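Local atomic coordinates of CdiI toxin (Salmonella enterica subsp. enterica serovar Rubislaw str. ATCC 10717, PDB entry 4ZQU), a protein that neutralises the nuclease toxin CdiA-CT of a contact-dependent growth inhibition system as its cognate immunity protein, protecting the cell that makes it. Residues B[15-23]-B[36-45]; B[125-133]-B[150-158]. All coordinates share one frame; numbering follows the deposited sequence.

Overall arrangement
Contact 1 (15-23 with 36-45) and contact 2 (125-133 with 150-158) are two antiparallel strand pairs of one seven-stranded sheet, with centres about 20 Å apart and nearest atoms about 10 Å apart, so they do not touch. Strands 8-14 and 118-124 bridge them: 8-14 pairs with 19-26 and with 118-124, which in turn pairs with 129-138. Contact 1 comes first along the chain and is a hairpin; contact 2 joins strand 129-138 to the short strand 153-155. The toxin chain reaches contact 2, where Lys70 NZ of the toxin chain hydrogen-bonds to Pro133 O, whereas no other chain of the complex touches contact 1.

Contact 1: residues B[15-23]-B[36-45]; sequences NTDFICVDT and GVQHLSSPDV
Thr23 OG1 is held from two directions along the chain: it accepts a weak bond from Val37 N at 3.2 Å and also hydrogen-bonds to Ala57 O. Beside it, Thr23 N bonds to Val37 O (3.0 Å). Asp22 and Gln38 face each other across the adjoining non-hydrogen-bonded pair. Gln38 NE2 donates to the syn lone pair of Asp22 OD2 at 3.0 Å, while OD1 takes the indole NH of Trp97. The two side chains run alongside each other with carboxylate and amide planes 85° apart, yet OD2 lies in the amide plane. An extended Gln38 chain, with CG anti to the backbone N (chi1 176°), carries NE2 to that oxygen. On the same face Leu40 CD2 lies against Cys20 SG at 3.6 Å and meets Phe18 CD1 obliquely at 4.0 Å.

Paired backbone bonds join Ile19 with Ser41 and Val21 with His39. Ile19 CD1 reaches over to Pro43 CA at 3.7 Å and to Val45 CG1. The Pro43 ring packs against the backbone of 16-18, its CG 3.2 Å from Thr16 O.

This is a beta hairpin between two helices. Phe18 stacks on Tyr105 and Leu40 touches helix 87-105, whereas Val21 and His39 lie on Met53 of helix 47-59, where Asp56 holds His39 NE2. Strand 8-14 pairs along the edge of 19-26 that faces away from 30-41.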
ATOM      1  N   ASN B  15     -13.628   9.318 -11.520  1.00 49.68           N
ATOM      2  CA  ASN B  15     -14.244   8.733 -12.701  1.00 52.60           C
ATOM      3  C   ASN B  15     -14.975   9.798 -13.516  1.00 55.74           C
ATOM      4  O   ASN B  15     -14.693  10.990 -13.382  1.00 55.87           O
ATOM      5  CB  ASN B  15     -15.179   7.575 -12.318  1.00 52.51           C
ATOM      6  CG  ASN B  15     -16.305   7.995 -11.389  1.00 54.58           C
ATOM      7  OD1 ASN B  15     -16.801   9.120 -11.446  1.00 57.22           O
ATOM      8  ND2 ASN B  15     -16.724   7.073 -10.530  1.00 54.35           N
ATOM      9  N   THR B  16     -15.902   9.370 -14.363  1.00 57.58           N
ATOM     10  CA  THR B  16     -16.617  10.296 -15.230  1.00 60.07           C
ATOM     11  C   THR B  16     -17.493  11.248 -14.419  1.00 59.89           C
ATOM     12  O   THR B  16     -17.637  12.424 -14.758  1.00 60.47           O
ATOM     13  CB  THR B  16     -17.493   9.541 -16.255  1.00 63.36           C
ATOM     14  OG1 THR B  16     -16.665   8.690 -17.057  1.00 63.13           O
ATOM     15  CG2 THR B  16     -18.231  10.515 -17.164  1.00 66.18           C
ATOM     16  N   ASP B  17     -18.049  10.737 -13.328  1.00 59.63           N
ATOM     17  CA  ASP B  17     -19.102  11.438 -12.604  1.00 60.49           C
ATOM     18  C   ASP B  17     -18.606  12.388 -11.517  1.00 57.16           C
ATOM     19  O   ASP B  17     -19.313  13.329 -11.154  1.00 58.22           O
ATOM     20  CB  ASP B  17     -20.060  10.419 -11.987  1.00 62.38           C
ATOM     21  CG  ASP B  17     -20.533   9.386 -12.992  1.00 65.32           C
ATOM     22  OD1 ASP B  17     -21.325   9.744 -13.888  1.00 68.59           O
ATOM     23  OD2 ASP B  17     -20.105   8.217 -12.890  1.00 64.62           O
ATOM     24  N   PHE B  18     -17.406  12.153 -10.990  1.00 53.07           N
ATOM     25  CA  PHE B  18     -16.912  12.984  -9.895  1.00 51.15           C
ATOM     26  C   PHE B  18     -15.400  12.974  -9.700  1.00 46.83           C
ATOM     27  O   PHE B  18     -14.681  12.160 -10.281  1.00 45.32           O
ATOM     28  CB  PHE B  18     -17.583  12.563  -8.579  1.00 52.29           C
ATOM     29  CG  PHE B  18     -17.211  11.176  -8.111  1.00 51.64           C
ATOM     30  CD1 PHE B  18     -16.090  10.965  -7.320  1.00 48.14           C
ATOM     31  CD2 PHE B  18     -17.994  10.083  -8.455  1.00 52.58           C
ATOM     32  CE1 PHE B  18     -15.754   9.693  -6.889  1.00 45.92           C
ATOM     33  CE2 PHE B  18     -17.662   8.809  -8.025  1.00 49.55           C
ATOM     34  CZ  PHE B  18     -16.540   8.615  -7.243  1.00 46.72           C
ATOM     35  N   ILE B  19     -14.940  13.902  -8.866  1.00 44.96           N
ATOM     36  CA  ILE B  19     -13.578  13.913  -8.353  1.00 43.04           C
ATOM     37  C   ILE B  19     -13.631  13.855  -6.829  1.00 41.61           C
ATOM     38  O   ILE B  19     -14.321  14.658  -6.197  1.00 41.38           O
ATOM     39  CB  ILE B  19     -12.804  15.162  -8.793  1.00 43.47           C
ATOM     40  CG1 ILE B  19     -12.691  15.211 -10.316  1.00 43.95           C
ATOM     41  CG2 ILE B  19     -11.426  15.189  -8.152  1.00 42.37           C
ATOM     42  CD1 ILE B  19     -11.886  16.384 -10.819  1.00 44.78           C
ATOM     43  N   CYS B  20     -12.909  12.906  -6.240  1.00 39.54           N
ATOM     44  CA  CYS B  20     -13.000  12.667  -4.803  1.00 37.46           C
ATOM     45  C   CYS B  20     -11.656  12.810  -4.100  1.00 35.00           C
ATOM     46  O   CYS B  20     -10.728  12.048  -4.362  1.00 34.38           O
ATOM     47  CB  CYS B  20     -13.571  11.272  -4.540  1.00 36.98           C
ATOM     48  SG  CYS B  20     -13.879  10.906  -2.799  1.00 37.64           S
ATOM     49  N   VAL B  21     -11.565  13.778  -3.192  1.00 34.20           N
ATOM     50  CA  VAL B  21     -10.345  13.995  -2.420  1.00 31.58           C
ATOM     51  C   VAL B  21     -10.549  13.634  -0.951  1.00 31.74           C
ATOM     52  O   VAL B  21     -11.400  14.211  -0.274  1.00 31.02           O
ATOM     53  CB  VAL B  21      -9.864  15.455  -2.517  1.00 30.05           C
ATOM     54  CG1 VAL B  21      -8.578  15.640  -1.728  1.00 29.35           C
ATOM     55  CG2 VAL B  21      -9.666  15.857  -3.970  1.00 27.74           C
ATOM     56  N   ASP B  22      -9.763  12.674  -0.469  1.00 32.07           N
ATOM     57  CA  ASP B  22      -9.834  12.227   0.920  1.00 33.06           C
ATOM     58  C   ASP B  22      -8.533  12.480   1.665  1.00 31.64           C
ATOM     59  O   ASP B  22      -7.456  12.439   1.078  1.00 31.69           O
ATOM     60  CB  ASP B  22     -10.163  10.733   0.998  1.00 32.22           C
ATOM     61  CG  ASP B  22     -11.588  10.427   0.621  1.00 31.62           C
ATOM     62  OD1 ASP B  22     -11.814  10.019  -0.537  1.00 33.75           O
ATOM     63  OD2 ASP B  22     -12.479  10.583   1.482  1.00 30.26           O
ATOM     64  N   THR B  23      -8.640  12.723   2.965  1.00 30.39           N
ATOM     65  CA  THR B  23      -7.470  12.824   3.823  1.00 27.61           C
ATOM     66  C   THR B  23      -6.890  11.442   4.116  1.00 26.19           C
ATOM     67  O   THR B  23      -7.608  10.535   4.534  1.00 27.59           O
ATOM     68  CB  THR B  23      -7.810  13.516   5.156  1.00 27.60           C
ATOM     69  OG1 THR B  23      -8.178  14.877   4.913  1.00 28.74           O
ATOM     70  CG2 THR B  23      -6.620  13.480   6.093  1.00 26.40           C
ATOM     71  N   GLY B  36     -10.343  12.203   9.072  1.00 29.04           N
ATOM     72  CA  GLY B  36     -10.009  13.170   8.045  1.00 28.88           C
ATOM     73  C   GLY B  36     -11.246  13.689   7.339  1.00 32.15           C
ATOM     74  O   GLY B  36     -12.368  13.337   7.706  1.00 32.72           O
ATOM     75  N   VAL B  37     -11.047  14.524   6.323  1.00 32.79           N
ATOM     76  CA  VAL B  37     -12.168  15.106   5.592  1.00 34.05           C
ATOM     77  C   VAL B  37     -12.222  14.633   4.142  1.00 35.95           C
ATOM     78  O   VAL B  37     -11.210  14.226   3.564  1.00 37.49           O
ATOM     79  CB  VAL B  37     -12.115  16.645   5.610  1.00 31.97           C
ATOM     80  CG1 VAL B  37     -12.124  17.153   7.036  1.00 30.11           C
ATOM     81  CG2 VAL B  37     -10.884  17.143   4.874  1.00 31.69           C
ATOM     82  N   GLN B  38     -13.418  14.688   3.564  1.00 43.24           N
ATOM     83  CA  GLN B  38     -13.620  14.315   2.172  1.00 35.90           C
ATOM     84  C   GLN B  38     -14.241  15.460   1.385  1.00 46.89           C
ATOM     85  O   GLN B  38     -15.175  16.112   1.852  1.00 48.84           O
ATOM     86  CB  GLN B  38     -14.507  13.075   2.066  1.00 38.81           C
ATOM     87  CG  GLN B  38     -14.823  12.686   0.634  1.00 36.90           C
ATOM     88  CD  GLN B  38     -15.817  11.553   0.540  1.00 39.97           C
ATOM     89  OE1 GLN B  38     -16.968  11.753   0.155  1.00 45.11           O
ATOM     90  NE2 GLN B  38     -15.377  10.351   0.886  1.00 39.96           N
ATOM     91  N   HIS B  39     -13.717  15.703   0.188  1.00 47.31           N
ATOM     92  CA  HIS B  39     -14.282  16.711  -0.700  1.00 47.25           C
ATOM     93  C   HIS B  39     -14.701  16.085  -2.024  1.00 50.10           C
ATOM     94  O   HIS B  39     -13.864  15.613  -2.794  1.00 46.91           O
ATOM     95  CB  HIS B  39     -13.283  17.845  -0.941  1.00 42.82           C
ATOM     96  CG  HIS B  39     -12.926  18.609   0.297  1.00 43.64           C
ATOM     97  ND1 HIS B  39     -13.848  19.349   1.006  1.00 46.96           N
ATOM     98  CD2 HIS B  39     -11.748  18.750   0.948  1.00 42.55           C
ATOM     99  CE1 HIS B  39     -13.252  19.910   2.045  1.00 45.85           C
ATOM    100  NE2 HIS B  39     -11.979  19.562   2.032  1.00 43.25           N
ATOM    101  N   LEU B  40     -16.007  16.072  -2.274  1.00 55.57           N
ATOM    102  CA  LEU B  40     -16.550  15.601  -3.543  1.00 56.58           C
ATOM    103  C   LEU B  40     -16.807  16.778  -4.472  1.00 59.74           C
ATOM    104  O   LEU B  40     -17.204  17.855  -4.024  1.00 62.27           O
ATOM    105  CB  LEU B  40     -17.841  14.808  -3.324  1.00 55.72           C
ATOM    106  CG  LEU B  40     -17.696  13.393  -2.767  1.00 53.23           C
ATOM    107  CD1 LEU B  40     -19.057  12.804  -2.447  1.00 56.43           C
ATOM    108  CD2 LEU B  40     -16.956  12.512  -3.753  1.00 50.75           C
ATOM    109  N   SER B  41     -16.582  16.571  -5.764  1.00 60.42           N
ATOM    110  CA  SER B  41     -16.769  17.633  -6.745  1.00 64.72           C
ATOM    111  C   SER B  41     -17.080  17.082  -8.133  1.00 65.21           C
ATOM    112  O   SER B  41     -16.818  15.915  -8.420  1.00 64.82           O
ATOM    113  CB  SER B  41     -15.523  18.521  -6.804  1.00 66.28           C
ATOM    114  OG  SER B  41     -14.673  18.137  -7.872  1.00 67.34           O
ATOM    115  N   SER B  42     -17.651  17.926  -8.987  1.00 66.18           N
ATOM    116  CA  SER B  42     -17.854  17.571 -10.384  1.00 66.42           C
ATOM    117  C   SER B  42     -16.528  17.737 -11.108  1.00 65.00           C
ATOM    118  O   SER B  42     -15.762  18.649 -10.794  1.00 64.87           O
ATOM    119  CB  SER B  42     -18.935  18.440 -11.028  1.00 70.07           C
ATOM    120  OG  SER B  42     -18.891  19.766 -10.531  1.00 71.94           O
ATOM    121  N   PRO B  43     -16.248  16.858 -12.081  1.00 63.92           N
ATOM    122  CA  PRO B  43     -14.962  16.813 -12.788  1.00 60.56           C
ATOM    123  C   PRO B  43     -14.538  18.122 -13.465  1.00 60.54           C
ATOM    124  O   PRO B  43     -13.484  18.140 -14.100  1.00 59.12           O
ATOM    125  CB  PRO B  43     -15.187  15.722 -13.838  1.00 59.80           C
ATOM    126  CG  PRO B  43     -16.221  14.840 -13.235  1.00 61.07           C
ATOM    127  CD  PRO B  43     -17.143  15.767 -12.504  1.00 63.92           C
ATOM    128  N   ASP B  44     -15.323  19.188 -13.330  1.00 61.97           N
ATOM    129  CA  ASP B  44     -14.976  20.469 -13.938  1.00 63.63           C
ATOM    130  C   ASP B  44     -14.742  21.560 -12.892  1.00 62.38           C
ATOM    131  O   ASP B  44     -14.901  22.745 -13.178  1.00 63.53           O
ATOM    132  CB  ASP B  44     -16.067  20.906 -14.921  1.00 69.66           C
ATOM    133  CG  ASP B  44     -17.406  21.133 -14.246  1.00 73.84           C
ATOM    134  OD1 ASP B  44     -17.835  20.260 -13.462  1.00 74.02           O
ATOM    135  OD2 ASP B  44     -18.037  22.180 -14.510  1.00 76.21           O
ATOM    136  N   VAL B  45     -14.363  21.152 -11.685  1.00 60.90           N
ATOM    137  CA  VAL B  45     -14.046  22.086 -10.604  1.00 60.49           C
ATOM    138  C   VAL B  45     -12.834  22.944 -10.987  1.00 57.73           C
ATOM    139  O   VAL B  45     -11.899  22.451 -11.620  1.00 56.61           O
ATOM    140  CB  VAL B  45     -13.762  21.329  -9.281  1.00 61.62           C
ATOM    141  CG1 VAL B  45     -12.835  20.144  -9.528  1.00 59.56           C
ATOM    142  CG2 VAL B  45     -13.205  22.258  -8.207  1.00 61.21           C
TER

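Contact 2: residues B[125-133]-B[150-158]; sequences NHDAITISP and SDNVILSVD
Ile131 overlaps Val153 in a hydrogen-bonded pair, CB to CB at 4.0 Å, and stretches diagonally to Leu155, where the CD1 methyls come within 4.1 Å. Its CG1 branch, beside the backbone N (chi1 -47°), sends CD1 along to that next pair, Ile129 with Leu155. Two short backbone bonds hold each pair; Val153 N to Ile131 O is 2.7 Å.

On the face of Thr130 and Ile154, the Ile154 CG2 methyl meets Ala128 CB at 3.7 Å. Ser132 OG donates to Asn152 OD1 at 2.8 Å, approaching 43° above the carbonyl plane. Pro133 and Asp151 run by each other in opposing directions, the ring CG 3.2 Å from the carboxylate OD1, which Thr145 holds.

At the far end Val157 CG1 fits against the turn 125-128, 3.3 Å from His126 O. There Asn125 OD1 accepts from Asp127 N, an Asx turn, and from Ala128 N, which makes it an Asx motif. Water 1 links the segments, donating to Asp127 O and accepting from Val157 N.

Here short strand 153-155 pairs antiparallel with 129-138, and Lys70 of the toxin chain hydrogen-bonds to Pro133 O. Helix 161-172 covers Ile129, Ile131 and Val153, while strand 118-124 pairs with the other edge of 129-138.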
ATOM      1  N   ASN B 125       5.565  17.639   2.539  1.00 31.81           N
ATOM      2  CA  ASN B 125       6.419  17.908   3.685  1.00 35.18           C
ATOM      3  C   ASN B 125       7.094  19.266   3.539  1.00 37.82           C
ATOM      4  O   ASN B 125       6.650  20.107   2.756  1.00 37.34           O
ATOM      5  CB  ASN B 125       7.462  16.798   3.870  1.00 36.45           C
ATOM      6  CG  ASN B 125       8.273  16.524   2.613  1.00 37.40           C
ATOM      7  OD1 ASN B 125       8.367  17.361   1.714  1.00 39.64           O
ATOM      8  ND2 ASN B 125       8.879  15.343   2.555  1.00 36.74           N
ATOM      9  N   HIS B 126       8.165  19.475   4.294  1.00 39.89           N
ATOM     10  CA  HIS B 126       8.888  20.740   4.259  1.00 40.95           C
ATOM     11  C   HIS B 126       9.551  20.958   2.905  1.00 41.42           C
ATOM     12  O   HIS B 126       9.831  22.091   2.516  1.00 41.99           O
ATOM     13  CB  HIS B 126       9.939  20.780   5.368  1.00 44.91           C
ATOM     14  CG  HIS B 126      10.978  19.707   5.252  1.00 49.51           C
ATOM     15  ND1 HIS B 126      12.036  19.788   4.368  1.00 51.14           N
ATOM     16  CD2 HIS B 126      11.117  18.527   5.896  1.00 52.12           C
ATOM     17  CE1 HIS B 126      12.783  18.704   4.482  1.00 52.35           C
ATOM     18  NE2 HIS B 126      12.248  17.922   5.401  1.00 53.18           N
ATOM     19  N   ASP B 127       9.787  19.864   2.186  1.00 41.69           N
ATOM     20  CA  ASP B 127      10.595  19.894   0.974  1.00 40.41           C
ATOM     21  C   ASP B 127       9.789  20.172  -0.292  1.00 38.30           C
ATOM     22  O   ASP B 127      10.162  21.035  -1.087  1.00 38.95           O
ATOM     23  CB  ASP B 127      11.349  18.575   0.821  1.00 42.10           C
ATOM     24  CG  ASP B 127      12.288  18.577  -0.363  1.00 45.10           C
ATOM     25  OD1 ASP B 127      13.343  19.240  -0.277  1.00 46.69           O
ATOM     26  OD2 ASP B 127      11.976  17.912  -1.372  1.00 46.45           O
ATOM     27  N   ALA B 128       8.695  19.441  -0.484  1.00 36.72           N
ATOM     28  CA  ALA B 128       7.892  19.587  -1.696  1.00 35.71           C
ATOM     29  C   ALA B 128       6.516  18.941  -1.569  1.00 36.21           C
ATOM     30  O   ALA B 128       6.268  18.151  -0.660  1.00 36.00           O
ATOM     31  CB  ALA B 128       8.632  18.995  -2.892  1.00 35.60           C
ATOM     32  N   ILE B 129       5.629  19.291  -2.495  1.00 35.67           N
ATOM     33  CA  ILE B 129       4.343  18.619  -2.637  1.00 33.64           C
ATOM     34  C   ILE B 129       4.409  17.639  -3.805  1.00 34.67           C
ATOM     35  O   ILE B 129       4.617  18.039  -4.949  1.00 34.75           O
ATOM     36  CB  ILE B 129       3.197  19.618  -2.871  1.00 33.01           C
ATOM     37  CG1 ILE B 129       3.120  20.624  -1.721  1.00 31.96           C
ATOM     38  CG2 ILE B 129       1.879  18.882  -3.035  1.00 33.59           C
ATOM     39  CD1 ILE B 129       2.118  21.734  -1.950  1.00 30.26           C
ATOM     40  N   THR B 130       4.239  16.354  -3.515  1.00 35.39           N
ATOM     41  CA  THR B 130       4.358  15.331  -4.546  1.00 35.42           C
ATOM     42  C   THR B 130       3.004  14.738  -4.926  1.00 34.53           C
ATOM     43  O   THR B 130       2.295  14.183  -4.084  1.00 32.95           O
ATOM     44  CB  THR B 130       5.293  14.191  -4.099  1.00 35.12           C
ATOM     45  OG1 THR B 130       6.559  14.735  -3.707  1.00 36.49           O
ATOM     46  CG2 THR B 130       5.501  13.200  -5.234  1.00 35.73           C
ATOM     47  N   ILE B 131       2.656  14.864  -6.202  1.00 34.82           N
ATOM     48  CA  ILE B 131       1.432  14.279  -6.732  1.00 34.19           C
ATOM     49  C   ILE B 131       1.796  13.133  -7.671  1.00 35.52           C
ATOM     50  O   ILE B 131       2.418  13.345  -8.716  1.00 38.07           O
ATOM     51  CB  ILE B 131       0.572  15.326  -7.469  1.00 32.89           C
ATOM     52  CG1 ILE B 131       0.456  16.602  -6.627  1.00 29.79           C
ATOM     53  CG2 ILE B 131      -0.803  14.759  -7.781  1.00 32.71           C
ATOM     54  CD1 ILE B 131      -0.401  17.678  -7.255  1.00 29.27           C
ATOM     55  N   SER B 132       1.413  11.919  -7.289  1.00 33.40           N
ATOM     56  CA  SER B 132       1.873  10.719  -7.978  1.00 34.26           C
ATOM     57  C   SER B 132       0.740   9.978  -8.680  1.00 34.15           C
ATOM     58  O   SER B 132      -0.209   9.534  -8.038  1.00 31.93           O
ATOM     59  CB  SER B 132       2.574   9.783  -6.988  1.00 34.67           C
ATOM     60  OG  SER B 132       3.118   8.651  -7.645  1.00 37.85           O
ATOM     61  N   PRO B 133       0.842   9.835 -10.010  1.00 37.36           N
ATOM     62  CA  PRO B 133      -0.153   9.075 -10.771  1.00 39.94           C
ATOM     63  C   PRO B 133       0.010   7.568 -10.569  1.00 42.36           C
ATOM     64  O   PRO B 133       1.033   7.120 -10.048  1.00 41.29           O
ATOM     65  CB  PRO B 133       0.137   9.478 -12.217  1.00 41.29           C
ATOM     66  CG  PRO B 133       1.600   9.780 -12.222  1.00 40.09           C
ATOM     67  CD  PRO B 133       1.909  10.372 -10.873  1.00 38.14           C
ATOM     68  N   SER B 150       9.625   9.013 -12.612  1.00 73.96           N
ATOM     69  CA  SER B 150       9.787  10.311 -13.262  1.00 72.93           C
ATOM     70  C   SER B 150       8.504  11.057 -13.615  1.00 68.72           C
ATOM     71  O   SER B 150       8.553  12.233 -13.982  1.00 67.78           O
ATOM     72  CB  SER B 150      10.606  10.127 -14.540  1.00 75.57           C
ATOM     73  OG  SER B 150       9.902   9.321 -15.464  1.00 76.14           O
ATOM     74  N   ASP B 151       7.362  10.386 -13.524  1.00 66.11           N
ATOM     75  CA  ASP B 151       6.123  10.990 -13.992  1.00 62.46           C
ATOM     76  C   ASP B 151       5.339  11.674 -12.877  1.00 56.80           C
ATOM     77  O   ASP B 151       4.226  12.146 -13.101  1.00 54.64           O
ATOM     78  CB  ASP B 151       5.252   9.936 -14.674  1.00 63.32           C
ATOM     79  CG  ASP B 151       4.829   8.836 -13.732  1.00 62.36           C
ATOM     80  OD1 ASP B 151       3.776   8.222 -13.992  1.00 61.42           O
ATOM     81  OD2 ASP B 151       5.542   8.588 -12.736  1.00 62.15           O
ATOM     82  N   ASN B 152       5.915  11.733 -11.681  1.00 54.84           N
ATOM     83  CA  ASN B 152       5.272  12.434 -10.575  1.00 50.15           C
ATOM     84  C   ASN B 152       5.254  13.937 -10.796  1.00 48.82           C
ATOM     85  O   ASN B 152       6.195  14.509 -11.348  1.00 52.18           O
ATOM     86  CB  ASN B 152       5.968  12.125  -9.248  1.00 49.11           C
ATOM     87  CG  ASN B 152       5.769  10.691  -8.804  1.00 48.93           C
ATOM     88  OD1 ASN B 152       4.881   9.994  -9.291  1.00 49.78           O
ATOM     89  ND2 ASN B 152       6.589  10.248  -7.858  1.00 48.88           N
ATOM     90  N   VAL B 153       4.171  14.575 -10.366  1.00 39.07           N
ATOM     91  CA  VAL B 153       4.089  16.025 -10.394  1.00 37.90           C
ATOM     92  C   VAL B 153       4.590  16.584  -9.072  1.00 36.16           C
ATOM     93  O   VAL B 153       3.902  16.515  -8.057  1.00 35.31           O
ATOM     94  CB  VAL B 153       2.656  16.508 -10.655  1.00 37.82           C
ATOM     95  CG1 VAL B 153       2.589  18.028 -10.595  1.00 38.29           C
ATOM     96  CG2 VAL B 153       2.172  16.001 -12.002  1.00 38.89           C
ATOM     97  N   ILE B 154       5.801  17.129  -9.088  1.00 36.64           N
ATOM     98  CA  ILE B 154       6.401  17.686  -7.886  1.00 34.89           C
ATOM     99  C   ILE B 154       6.287  19.206  -7.893  1.00 35.10           C
ATOM    100  O   ILE B 154       6.744  19.868  -8.826  1.00 37.36           O
ATOM    101  CB  ILE B 154       7.878  17.285  -7.756  1.00 36.67           C
ATOM    102  CG1 ILE B 154       8.058  15.806  -8.101  1.00 34.68           C
ATOM    103  CG2 ILE B 154       8.385  17.581  -6.353  1.00 36.72           C
ATOM    104  CD1 ILE B 154       9.499  15.358  -8.120  1.00 36.17           C
ATOM    105  N   LEU B 155       5.674  19.752  -6.849  1.00 33.92           N
ATOM    106  CA  LEU B 155       5.445  21.187  -6.760  1.00 36.07           C
ATOM    107  C   LEU B 155       6.143  21.787  -5.549  1.00 37.93           C
ATOM    108  O   LEU B 155       6.426  21.089  -4.574  1.00 36.35           O
ATOM    109  CB  LEU B 155       3.948  21.489  -6.691  1.00 34.85           C
ATOM    110  CG  LEU B 155       3.077  20.898  -7.799  1.00 34.52           C
ATOM    111  CD1 LEU B 155       1.614  21.189  -7.525  1.00 34.80           C
ATOM    112  CD2 LEU B 155       3.488  21.439  -9.157  1.00 35.06           C
ATOM    113  N   SER B 156       6.419  23.084  -5.621  1.00 40.71           N
ATOM    114  CA  SER B 156       7.010  23.809  -4.505  1.00 42.37           C
ATOM    115  C   SER B 156       6.042  23.836  -3.325  1.00 43.45           C
ATOM    116  O   SER B 156       4.828  23.768  -3.512  1.00 41.77           O
ATOM    117  CB  SER B 156       7.378  25.232  -4.931  1.00 42.35           C
ATOM    118  OG  SER B 156       7.960  25.960  -3.865  1.00 42.16           O
ATOM    119  N   VAL B 157       6.578  23.930  -2.111  1.00 46.64           N
ATOM    120  CA  VAL B 157       5.737  23.997  -0.918  1.00 48.65           C
ATOM    121  C   VAL B 157       4.956  25.308  -0.847  1.00 48.19           C
ATOM    122  O   VAL B 157       3.946  25.396  -0.148  1.00 47.68           O
ATOM    123  CB  VAL B 157       6.567  23.836   0.377  1.00 51.42           C
ATOM    124  CG1 VAL B 157       7.269  22.493   0.396  1.00 51.11           C
ATOM    125  CG2 VAL B 157       7.579  24.964   0.507  1.00 54.47           C
ATOM    126  N   ASP B 158       5.423  26.321  -1.572  1.00 48.84           N
ATOM    127  CA  ASP B 158       4.773  27.629  -1.583  1.00 49.82           C
ATOM    128  C   ASP B 158       3.802  27.769  -2.747  1.00 47.87           C
ATOM    129  O   ASP B 158       3.346  28.871  -3.049  1.00 49.70           O
ATOM    130  CB  ASP B 158       5.813  28.750  -1.649  1.00 54.09           C
ATOM    131  CG  ASP B 158       6.681  28.819  -0.408  1.00 57.64           C
ATOM    132  OD1 ASP B 158       6.222  28.392   0.672  1.00 58.57           O
ATOM    133  OD2 ASP B 158       7.827  29.302  -0.514  1.00 60.22           O
TER
HETATM  134  O   HOH W   1       9.251  23.643  -2.141  1.00 49.29           O